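Local atomic coordinates of DUF4974 domain-containing protein (Parabacteroides distasonis, PDB entry 4M0N), a protein that probably acts as an anti-sigma factor of the FecR family, this construct being the part of a predicted membrane protein that carries the FecR and FecR C-terminal regions. Residues E65-E76 with V91-Q102; Q180-F190 with E222-T230. The protein carries 1 engineered substitution. All coordinates share one frame; numbering follows the deposited sequence.

Contact 1: E65-E76 with V91-Q102; sequences EGEAFFNVMRDE and VLGASFNVKAYQ. Engineered in segment 91-102: Ala94 (natural residue Thr).
Phe70 lays its CB over one face of the Phe96 ring, Phe70 CB to Phe96 CZ 3.7 Å, while the two rings run nearly parallel but barely overlap. Phe96 CG sits between its backbone N and carbonyl carbon (chi1 56°), which swings the ring back across strand 67-72; Val72 CG2 meets the same ring at CE1. This apolar face, extended by Val98 and Val91, is the tight part of the contact: Phe80, Val82, Val62 and Val116 from the other sheet of the FecR region pack against it. Strands 67-72 and 94-100 are antiparallel neighbours inside a seven-stranded sheet, paired by backbone bonds such as Phe70 N to Phe96 O. The opposite face, of Glu67, Phe69, Asn97 and Lys99, mixes polar groups with the Phe69 ring. Asn97 ND2 gives a nearly straight bond (2.8 Å, 173°) to the anti lone pair of Glu67 OE2, and Trp155 holds Asn97 OD1. Tyr101 covers Gly66, whose CA stands 3.7 Å from the ring centroid; the glycine backbone angles would jam any CB. The Glu65 carboxylate stacks on the Gln102 amide, planes 8° apart, and OE2 takes Gln102 N; this end borders a bound magnesium ion, about 4 Å from the Glu65 side chain. The end at Arg74 is looser and more exposed: a water donates to Gly93 O and is held only weakly by Arg74 NH1, and Arg74 NH2 bridges to Glu76 OE2. Asn97 on OE2 and Asn44 on OE1, with Lys99 nearby though salt-bridged to Asp173, probably favour the charged form of the buried Glu67 carboxylate.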
loop_
_atom_site.group_PDB
_atom_site.type_symbol
_atom_site.label_atom_id
_atom_site.label_comp_id
_atom_site.label_asym_id
_atom_site.label_seq_id
_atom_site.Cartn_x
_atom_site.Cartn_y
_atom_site.Cartn_z
ATOM N N GLU A 65 -6.084 -8.272 0.840
ATOM C CA GLU A 65 -6.544 -7.125 0.107
ATOM C C GLU A 65 -6.351 -5.900 0.980
ATOM O O GLU A 65 -6.784 -5.879 2.154
ATOM C CB GLU A 65 -8.014 -7.324 -0.287
ATOM C CG GLU A 65 -8.611 -6.201 -1.098
ATOM C CD GLU A 65 -9.120 -5.086 -0.220
ATOM O OE1 GLU A 65 -9.952 -5.348 0.706
ATOM O OE2 GLU A 65 -8.712 -3.952 -0.457
ATOM N N GLY A 66 -5.633 -4.913 0.448
ATOM C CA GLY A 66 -5.207 -3.738 1.218
ATOM C C GLY A 66 -3.709 -3.622 1.138
ATOM O O GLY A 66 -3.117 -4.001 0.125
ATOM N N GLU A 67 -3.080 -3.172 2.221
ATOM C CA GLU A 67 -1.630 -2.995 2.250
ATOM C C GLU A 67 -1.025 -3.629 3.461
ATOM O O GLU A 67 -1.526 -3.452 4.580
ATOM C CB GLU A 67 -1.283 -1.494 2.197
ATOM C CG GLU A 67 0.238 -1.285 2.312
ATOM C CD GLU A 67 0.638 0.147 2.083
ATOM O OE1 GLU A 67 -0.125 1.095 2.478
ATOM O OE2 GLU A 67 1.719 0.363 1.469
ATOM N N ALA A 68 0.031 -4.427 3.249
ATOM C CA ALA A 68 0.723 -5.075 4.350
ATOM C C ALA A 68 2.193 -5.174 4.041
ATOM O O ALA A 68 2.583 -5.320 2.885
ATOM C CB ALA A 68 0.158 -6.475 4.574
ATOM N N PHE A 69 2.983 -5.108 5.106
ATOM C CA PHE A 69 4.430 -5.333 5.027
ATOM C C PHE A 69 4.686 -6.692 5.666
ATOM O O PHE A 69 4.351 -6.914 6.850
ATOM C CB PHE A 69 5.173 -4.238 5.760
ATOM C CG PHE A 69 6.656 -4.395 5.683
ATOM C CD1 PHE A 69 7.307 -4.172 4.487
ATOM C CD2 PHE A 69 7.356 -4.831 6.766
ATOM C CE1 PHE A 69 8.686 -4.349 4.388
ATOM C CE2 PHE A 69 8.736 -5.009 6.676
ATOM C CZ PHE A 69 9.377 -4.775 5.498
ATOM N N PHE A 70 5.324 -7.566 4.897
ATOM C CA PHE A 70 5.682 -8.905 5.298
ATOM C C PHE A 70 7.185 -9.041 5.554
ATOM O O PHE A 70 7.992 -8.645 4.714
ATOM C CB PHE A 70 5.314 -9.867 4.175
ATOM C CG PHE A 70 3.857 -9.923 3.894
ATOM C CD1 PHE A 70 3.278 -8.978 3.073
ATOM C CD2 PHE A 70 3.073 -10.920 4.449
ATOM C CE1 PHE A 70 1.923 -9.011 2.837
ATOM C CE2 PHE A 70 1.723 -10.966 4.230
ATOM C CZ PHE A 70 1.147 -9.999 3.421
ATOM N N ASN A 71 7.552 -9.582 6.707
ATOM C CA ASN A 71 8.931 -9.976 6.932
ATOM C C ASN A 71 8.904 -11.484 7.064
ATOM O O ASN A 71 8.633 -12.022 8.138
ATOM C CB ASN A 71 9.493 -9.303 8.170
ATOM C CG ASN A 71 10.970 -9.577 8.362
ATOM O OD1 ASN A 71 11.519 -10.471 7.771
ATOM N ND2 ASN A 71 11.601 -8.816 9.230
ATOM N N VAL A 72 9.137 -12.157 5.935
ATOM C CA VAL A 72 8.970 -13.590 5.843
ATOM C C VAL A 72 10.165 -14.388 6.327
ATOM O O VAL A 72 11.258 -14.238 5.821
ATOM C CB VAL A 72 8.607 -14.031 4.403
ATOM C CG1 VAL A 72 8.522 -15.562 4.320
ATOM C CG2 VAL A 72 7.287 -13.407 4.001
ATOM N N MET A 73 9.900 -15.244 7.316
ATOM C CA MET A 73 10.858 -16.210 7.818
ATOM C C MET A 73 11.325 -17.169 6.725
ATOM O O MET A 73 10.519 -17.772 6.035
ATOM C CB MET A 73 10.207 -16.980 8.961
ATOM C CG MET A 73 10.299 -16.277 10.304
ATOM S SD MET A 73 11.945 -16.396 11.069
ATOM C CE MET A 73 12.440 -18.024 10.596
ATOM N N ARG A 74 12.643 -17.297 6.569
ATOM C CA ARG A 74 13.188 -18.055 5.475
ATOM C C ARG A 74 12.852 -19.515 5.689
ATOM O O ARG A 74 13.120 -20.080 6.743
ATOM C CB ARG A 74 14.701 -17.875 5.330
ATOM C CG ARG A 74 15.238 -18.544 4.071
ATOM C CD ARG A 74 16.705 -18.238 3.817
ATOM N NE ARG A 74 17.064 -18.668 2.467
ATOM C CZ ARG A 74 16.861 -17.962 1.355
ATOM N NH1 ARG A 74 16.327 -16.748 1.399
ATOM N NH2 ARG A 74 17.213 -18.471 0.180
ATOM N N ASP A 75 12.182 -20.075 4.693
ATOM C CA ASP A 75 12.038 -21.503 4.553
ATOM C C ASP A 75 12.171 -21.793 3.061
ATOM O O ASP A 75 11.223 -21.621 2.298
ATOM C CB ASP A 75 10.697 -21.973 5.111
ATOM C CG ASP A 75 10.622 -23.478 5.248
ATOM O OD1 ASP A 75 11.282 -24.183 4.462
ATOM O OD2 ASP A 75 9.881 -23.954 6.124
ATOM N N GLU A 76 13.370 -22.197 2.641
ATOM C CA GLU A 76 13.606 -22.546 1.238
ATOM C C GLU A 76 12.716 -23.716 0.806
ATOM O O GLU A 76 12.290 -23.794 -0.347
ATOM C CB GLU A 76 15.078 -22.899 0.994
ATOM C CG GLU A 76 16.046 -21.727 1.096
ATOM C CD GLU A 76 17.493 -22.125 0.803
ATOM O OE1 GLU A 76 17.878 -23.278 1.102
ATOM O OE2 GLU A 76 18.257 -21.281 0.280
ATOM N N VAL A 91 7.937 -15.772 -2.192
ATOM C CA VAL A 91 9.270 -15.633 -1.685
ATOM C C VAL A 91 9.685 -16.907 -0.957
ATOM O O VAL A 91 8.836 -17.724 -0.570
ATOM C CB VAL A 91 9.469 -14.428 -0.737
ATOM C CG1 VAL A 91 8.964 -13.125 -1.351
ATOM C CG2 VAL A 91 8.848 -14.671 0.629
ATOM N N LEU A 92 10.985 -17.040 -0.725
ATOM C CA LEU A 92 11.467 -18.024 0.239
ATOM C C LEU A 92 11.771 -17.377 1.589
ATOM O O LEU A 92 11.523 -17.948 2.644
ATOM C CB LEU A 92 12.717 -18.706 -0.296
ATOM C CG LEU A 92 12.602 -19.337 -1.676
ATOM C CD1 LEU A 92 13.943 -19.988 -2.016
ATOM C CD2 LEU A 92 11.492 -20.369 -1.734
ATOM N N GLY A 93 12.336 -16.183 1.531
ATOM C CA GLY A 93 12.657 -15.407 2.720
ATOM C C GLY A 93 12.949 -14.033 2.191
ATOM O O GLY A 93 13.847 -13.873 1.402
ATOM N N ALA A 94 12.135 -13.052 2.562
ATOM C CA ALA A 94 12.295 -11.681 2.090
ATOM C C ALA A 94 11.411 -10.775 2.916
ATOM O O ALA A 94 10.501 -11.262 3.586
ATOM C CB ALA A 94 11.882 -11.570 0.636
ATOM N N SER A 95 11.677 -9.481 2.904
ATOM C CA SER A 95 10.724 -8.543 3.497
ATOM C C SER A 95 10.316 -7.577 2.422
ATOM O O SER A 95 11.131 -7.080 1.648
ATOM C CB SER A 95 11.238 -7.845 4.761
ATOM O OG SER A 95 12.303 -6.916 4.532
ATOM N N PHE A 96 9.026 -7.329 2.367
ATOM C CA PHE A 96 8.464 -6.582 1.247
ATOM C C PHE A 96 7.093 -6.049 1.580
ATOM O O PHE A 96 6.374 -6.613 2.430
ATOM C CB PHE A 96 8.374 -7.466 0.012
ATOM C CG PHE A 96 7.591 -8.733 0.249
ATOM C CD1 PHE A 96 8.185 -9.836 0.847
ATOM C CD2 PHE A 96 6.264 -8.810 -0.110
ATOM C CE1 PHE A 96 7.447 -10.982 1.109
ATOM C CE2 PHE A 96 5.507 -9.957 0.176
ATOM C CZ PHE A 96 6.120 -11.053 0.764
ATOM N N ASN A 97 6.761 -4.946 0.904
ATOM C CA ASN A 97 5.448 -4.319 0.982
ATOM C C ASN A 97 4.579 -4.673 -0.197
ATOM O O ASN A 97 5.019 -4.677 -1.331
ATOM C CB ASN A 97 5.622 -2.788 0.968
ATOM C CG ASN A 97 4.439 -2.054 1.534
ATOM O OD1 ASN A 97 4.242 -2.012 2.764
ATOM N ND2 ASN A 97 3.689 -1.380 0.657
ATOM N N VAL A 98 3.306 -4.955 0.085
ATOM C CA VAL A 98 2.314 -5.188 -0.953
ATOM C C VAL A 98 1.187 -4.213 -0.688
ATOM O O VAL A 98 0.542 -4.252 0.357
ATOM C CB VAL A 98 1.749 -6.613 -0.892
ATOM C CG1 VAL A 98 0.766 -6.814 -1.991
ATOM C CG2 VAL A 98 2.868 -7.652 -0.974
ATOM N N LYS A 99 1.003 -3.315 -1.636
ATOM C CA LYS A 99 -0.065 -2.312 -1.537
ATOM C C LYS A 99 -1.048 -2.636 -2.622
ATOM O O LYS A 99 -0.776 -2.419 -3.822
ATOM C CB LYS A 99 0.478 -0.909 -1.684
ATOM C CG LYS A 99 -0.605 0.122 -1.446
ATOM C CD LYS A 99 -0.059 1.507 -1.551
ATOM C CE LYS A 99 -1.190 2.497 -1.308
ATOM N NZ LYS A 99 -0.559 3.829 -1.184
ATOM N N ALA A 100 -2.222 -3.142 -2.237
ATOM C CA ALA A 100 -3.197 -3.709 -3.193
ATOM C C ALA A 100 -4.615 -3.483 -2.707
ATOM O O ALA A 100 -5.378 -4.395 -2.540
ATOM C CB ALA A 100 -2.925 -5.198 -3.427
ATOM N N TYR A 101 -4.933 -2.238 -2.443
ATOM C CA TYR A 101 -6.281 -1.865 -2.026
ATOM C C TYR A 101 -7.196 -2.019 -3.245
ATOM O O TYR A 101 -6.938 -1.481 -4.346
ATOM C CB TYR A 101 -6.339 -0.419 -1.524
ATOM C CG TYR A 101 -5.698 -0.205 -0.192
ATOM C CD1 TYR A 101 -6.377 -0.484 0.989
ATOM C CD2 TYR A 101 -4.404 0.273 -0.101
ATOM C CE1 TYR A 101 -5.794 -0.284 2.227
ATOM C CE2 TYR A 101 -3.832 0.492 1.122
ATOM C CZ TYR A 101 -4.507 0.200 2.275
ATOM O OH TYR A 101 -3.909 0.440 3.477
ATOM N N GLN A 102 -8.296 -2.724 -3.029
ATOM C CA GLN A 102 -9.229 -2.977 -4.126
ATOM C C GLN A 102 -9.865 -1.710 -4.681
ATOM O O GLN A 102 -10.177 -1.656 -5.896
ATOM C CB GLN A 102 -10.257 -4.058 -3.732
ATOM C CG GLN A 102 -11.275 -3.656 -2.691
ATOM C CD GLN A 102 -12.178 -4.811 -2.202
ATOM O OE1 GLN A 102 -12.096 -5.979 -2.636
ATOM N NE2 GLN A 102 -13.047 -4.470 -1.294
HETATM O O HOH W 1 -0.259 3.432 1.768
HETATM O O HOH W 2 15.773 -13.926 -0.330
#

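Contact 2: Q180-F190 with E222-T230; sequences QEIVLDPNVVF and ESRIVLYKT
Ile182 CG1 runs alongside Ile225 CB, the two side chains leaving the sheet on one face, with Ile182 CG2 reaching on to Leu227 CG at 3.9 Å. Leu227 CD1 also meets Leu184 CD2, and across the strands Val183 CG2 touches Val226 CG2 at 3.6 Å on the reverse face. Val183 binds through both backbone polar atoms, its N to Ile225 O and its O to Leu227 N. At the start of the pair Glu181 O takes two donors from opposite faces of its carbonyl plane, Ile225 N and Gln180 NE2, the latter at 2.9 Å; the bend of Gln180 at chi2 (58°) folds its amide back to this oxygen. Glu181 OE2 meets Arg224 NE at the guanidinium edge in a long, weak salt bridge of 3.4 Å. Strand 182-184 is an edge strand of a small three-stranded mixed sheet in the FecR C-terminal region, parallel to 224-228, and helices 167-178 and 203-214 cover its Ile182, Ile225 and Leu227 face through Ile171, Leu203 and Leu207. Asp185 opens a type I turn, its OD1 accepting Asn187 N as an Asx turn. The turn brings Val188 CG1 against Lys229 CB, and the extended lysine chain carries NZ to Val189 O at 2.9 Å and into a salt bridge with Asp192. A methionine in place of Lys229 would probably leave Val189 O without this donor and Asp192 without its mate. Phe190 lies beside that chain, Leu184 CD2 sitting 3.3 Å above the centre of its ring.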
loop_
_atom_site.group_PDB
_atom_site.type_symbol
_atom_site.label_atom_id
_atom_site.label_comp_id
_atom_site.label_asym_id
_atom_site.label_seq_id
_atom_site.Cartn_x
_atom_site.Cartn_y
_atom_site.Cartn_z
ATOM N N GLN A 180 -11.011 9.777 7.577
ATOM C CA GLN A 180 -11.679 11.004 7.237
ATOM C C GLN A 180 -12.050 10.987 5.765
ATOM O O GLN A 180 -11.174 10.841 4.919
ATOM C CB GLN A 180 -10.754 12.178 7.541
ATOM C CG GLN A 180 -11.251 13.524 7.036
ATOM C CD GLN A 180 -12.624 13.896 7.593
ATOM O OE1 GLN A 180 -12.783 14.065 8.806
ATOM N NE2 GLN A 180 -13.619 14.015 6.715
ATOM N N GLU A 181 -13.343 11.149 5.452
ATOM C CA GLU A 181 -13.781 11.178 4.065
ATOM C C GLU A 181 -13.245 12.437 3.388
ATOM O O GLU A 181 -13.373 13.552 3.900
ATOM C CB GLU A 181 -15.305 11.128 3.960
ATOM C CG GLU A 181 -15.805 10.747 2.572
ATOM C CD GLU A 181 -17.225 11.226 2.278
ATOM O OE1 GLU A 181 -17.994 11.472 3.227
ATOM O OE2 GLU A 181 -17.569 11.359 1.082
ATOM N N ILE A 182 -12.615 12.239 2.238
ATOM C CA ILE A 182 -12.093 13.339 1.469
ATOM C C ILE A 182 -12.530 13.127 0.036
ATOM O O ILE A 182 -12.269 12.078 -0.529
ATOM C CB ILE A 182 -10.560 13.398 1.494
ATOM C CG1 ILE A 182 -10.034 13.562 2.918
ATOM C CG2 ILE A 182 -10.059 14.522 0.596
ATOM C CD1 ILE A 182 -8.526 13.366 3.003
ATOM N N VAL A 183 -13.181 14.137 -0.527
ATOM C CA VAL A 183 -13.680 14.092 -1.896
ATOM C C VAL A 183 -13.063 15.234 -2.713
ATOM O O VAL A 183 -12.710 16.278 -2.166
ATOM C CB VAL A 183 -15.223 14.191 -1.915
ATOM C CG1 VAL A 183 -15.828 13.161 -0.973
ATOM C CG2 VAL A 183 -15.701 15.587 -1.531
ATOM N N LEU A 184 -12.928 15.004 -4.017
ATOM C CA LEU A 184 -12.451 16.010 -4.964
ATOM C C LEU A 184 -13.646 16.723 -5.568
ATOM O O LEU A 184 -14.599 16.065 -5.993
ATOM C CB LEU A 184 -11.646 15.337 -6.087
ATOM C CG LEU A 184 -10.306 14.718 -5.683
ATOM C CD1 LEU A 184 -9.757 13.797 -6.765
ATOM C CD2 LEU A 184 -9.310 15.822 -5.360
ATOM N N ASP A 185 -13.606 18.060 -5.580
ATOM C CA ASP A 185 -14.586 18.872 -6.294
ATOM C C ASP A 185 -14.751 18.302 -7.712
ATOM O O ASP A 185 -13.781 18.243 -8.465
ATOM C CB ASP A 185 -14.108 20.341 -6.344
ATOM C CG ASP A 185 -15.105 21.283 -7.004
ATOM O OD1 ASP A 185 -16.051 20.822 -7.660
ATOM O OD2 ASP A 185 -14.927 22.513 -6.877
ATOM N N PRO A 186 -15.976 17.875 -8.078
ATOM C CA PRO A 186 -16.178 17.254 -9.393
ATOM C C PRO A 186 -16.061 18.220 -10.577
ATOM O O PRO A 186 -15.903 17.764 -11.709
ATOM C CB PRO A 186 -17.608 16.715 -9.298
ATOM C CG PRO A 186 -18.292 17.694 -8.400
ATOM C CD PRO A 186 -17.256 18.023 -7.355
ATOM N N ASN A 187 -16.145 19.526 -10.319
ATOM C CA ASN A 187 -16.007 20.543 -11.367
ATOM C C ASN A 187 -14.586 21.056 -11.574
ATOM O O ASN A 187 -14.389 22.036 -12.282
ATOM C CB ASN A 187 -16.901 21.745 -11.058
ATOM C CG ASN A 187 -18.368 21.377 -10.972
ATOM O OD1 ASN A 187 -18.812 20.392 -11.565
ATOM N ND2 ASN A 187 -19.130 22.170 -10.233
ATOM N N VAL A 188 -13.602 20.411 -10.956
ATOM C CA VAL A 188 -12.226 20.885 -10.996
ATOM C C VAL A 188 -11.335 19.783 -11.556
ATOM O O VAL A 188 -11.512 18.600 -11.238
ATOM C CB VAL A 188 -11.760 21.299 -9.573
ATOM C CG1 VAL A 188 -10.291 21.689 -9.552
ATOM C CG2 VAL A 188 -12.607 22.461 -9.057
ATOM N N VAL A 189 -10.369 20.164 -12.384
ATOM C CA VAL A 189 -9.385 19.196 -12.857
ATOM C C VAL A 189 -8.311 18.916 -11.803
ATOM O O VAL A 189 -7.672 19.837 -11.290
ATOM C CB VAL A 189 -8.701 19.647 -14.155
ATOM C CG1 VAL A 189 -7.594 18.667 -14.526
ATOM C CG2 VAL A 189 -9.732 19.755 -15.264
ATOM N N PHE A 190 -8.100 17.634 -11.525
ATOM C CA PHE A 190 -7.074 17.183 -10.568
ATOM C C PHE A 190 -6.074 16.246 -11.244
ATOM O O PHE A 190 -6.128 15.029 -11.075
ATOM C CB PHE A 190 -7.720 16.492 -9.363
ATOM C CG PHE A 190 -8.397 17.443 -8.418
ATOM C CD1 PHE A 190 -7.658 18.124 -7.459
ATOM C CD2 PHE A 190 -9.765 17.647 -8.476
ATOM C CE1 PHE A 190 -8.274 18.995 -6.579
ATOM C CE2 PHE A 190 -10.385 18.532 -7.607
ATOM C CZ PHE A 190 -9.638 19.204 -6.655
ATOM N N GLU A 222 -20.061 18.735 6.727
ATOM C CA GLU A 222 -20.552 17.689 7.628
ATOM C C GLU A 222 -19.818 16.374 7.351
ATOM O O GLU A 222 -20.144 15.664 6.400
ATOM C CB GLU A 222 -22.065 17.494 7.476
ATOM N N SER A 223 -18.804 16.083 8.167
ATOM C CA SER A 223 -18.026 14.842 8.076
ATOM C C SER A 223 -17.387 14.602 6.700
ATOM O O SER A 223 -17.136 13.454 6.316
ATOM C CB SER A 223 -18.893 13.633 8.450
ATOM O OG SER A 223 -19.688 13.213 7.350
ATOM N N ARG A 224 -17.133 15.677 5.968
ATOM C CA ARG A 224 -16.592 15.586 4.625
ATOM C C ARG A 224 -15.534 16.670 4.488
ATOM O O ARG A 224 -15.776 17.812 4.884
ATOM C CB ARG A 224 -17.717 15.816 3.611
ATOM C CG ARG A 224 -17.543 15.107 2.282
ATOM C CD ARG A 224 -18.666 15.483 1.327
ATOM N NE ARG A 224 -18.945 14.427 0.353
ATOM C CZ ARG A 224 -19.879 14.495 -0.597
ATOM N NH1 ARG A 224 -20.647 15.575 -0.725
ATOM N NH2 ARG A 224 -20.049 13.472 -1.428
ATOM N N ILE A 225 -14.359 16.315 3.977
ATOM C CA ILE A 225 -13.429 17.316 3.489
ATOM C C ILE A 225 -13.505 17.305 1.973
ATOM O O ILE A 225 -13.424 16.245 1.351
ATOM C CB ILE A 225 -11.971 17.073 3.937
ATOM C CG1 ILE A 225 -11.851 17.238 5.449
ATOM C CG2 ILE A 225 -11.030 18.049 3.240
ATOM C CD1 ILE A 225 -10.477 16.929 5.981
ATOM N N VAL A 226 -13.659 18.494 1.394
ATOM C CA VAL A 226 -13.734 18.674 -0.061
ATOM C C VAL A 226 -12.508 19.438 -0.551
ATOM O O VAL A 226 -12.166 20.480 -0.004
ATOM C CB VAL A 226 -14.992 19.463 -0.458
ATOM C CG1 VAL A 226 -15.056 19.639 -1.973
ATOM C CG2 VAL A 226 -16.250 18.777 0.072
ATOM N N LEU A 227 -11.837 18.905 -1.566
ATOM C CA LEU A 227 -10.671 19.562 -2.149
ATOM C C LEU A 227 -11.111 20.318 -3.383
ATOM O O LEU A 227 -11.998 19.863 -4.108
ATOM C CB LEU A 227 -9.593 18.551 -2.546
ATOM C CG LEU A 227 -8.994 17.696 -1.428
ATOM C CD1 LEU A 227 -7.820 16.857 -1.932
ATOM C CD2 LEU A 227 -8.559 18.557 -0.245
ATOM N N TYR A 228 -10.508 21.480 -3.605
ATOM C CA TYR A 228 -10.893 22.319 -4.729
ATOM C C TYR A 228 -9.734 23.210 -5.174
ATOM O O TYR A 228 -8.632 23.139 -4.618
ATOM C CB TYR A 228 -12.136 23.134 -4.373
ATOM C CG TYR A 228 -11.896 24.187 -3.333
ATOM C CD1 TYR A 228 -11.848 23.869 -1.975
ATOM C CD2 TYR A 228 -11.741 25.530 -3.704
ATOM C CE1 TYR A 228 -11.628 24.859 -1.020
ATOM C CE2 TYR A 228 -11.521 26.514 -2.766
ATOM C CZ TYR A 228 -11.463 26.183 -1.430
ATOM O OH TYR A 228 -11.233 27.197 -0.535
ATOM N N LYS A 229 -9.985 23.997 -6.222
ATOM C CA LYS A 229 -9.020 24.964 -6.751
ATOM C C LYS A 229 -9.781 26.237 -7.072
ATOM O O LYS A 229 -11.003 26.217 -7.190
ATOM C CB LYS A 229 -8.331 24.448 -8.030
ATOM C CG LYS A 229 -7.330 23.328 -7.809
ATOM C CD LYS A 229 -6.732 22.796 -9.113
ATOM C CE LYS A 229 -5.817 21.600 -8.851
ATOM N NZ LYS A 229 -5.297 20.950 -10.093
ATOM N N THR A 230 -9.036 27.332 -7.203
ATOM C CA THR A 230 -9.570 28.638 -7.620
ATOM C C THR A 230 -8.438 29.502 -8.190
ATOM O O THR A 230 -7.306 29.437 -7.713
ATOM C CB THR A 230 -10.220 29.400 -6.443
ATOM O OG1 THR A 230 -9.448 29.188 -5.255
ATOM C CG2 THR A 230 -11.669 28.944 -6.201
#

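How the contacts relate
From the N terminus the chain first enters the FecR region, where contact 1 pairs 65-76 with 91-102. Only 14 residues separate these segments; the excursion includes strands 80-83 and 88-91 of the other large sheet before the chain returns as a neighbouring antiparallel strand. After completing both sheets the chain passes into the FecR C-terminal region. There contact 2 closes a longer loop of 31 residues, holding strand 193-199, helix 203-214 and strand 217-221, and joins its ends in parallel. The loops neither nest nor cross but follow in series. The centres of contacts 1 and 2 lie 33 Å apart, on opposite sides of the chain's centre, and the two contacts do not touch.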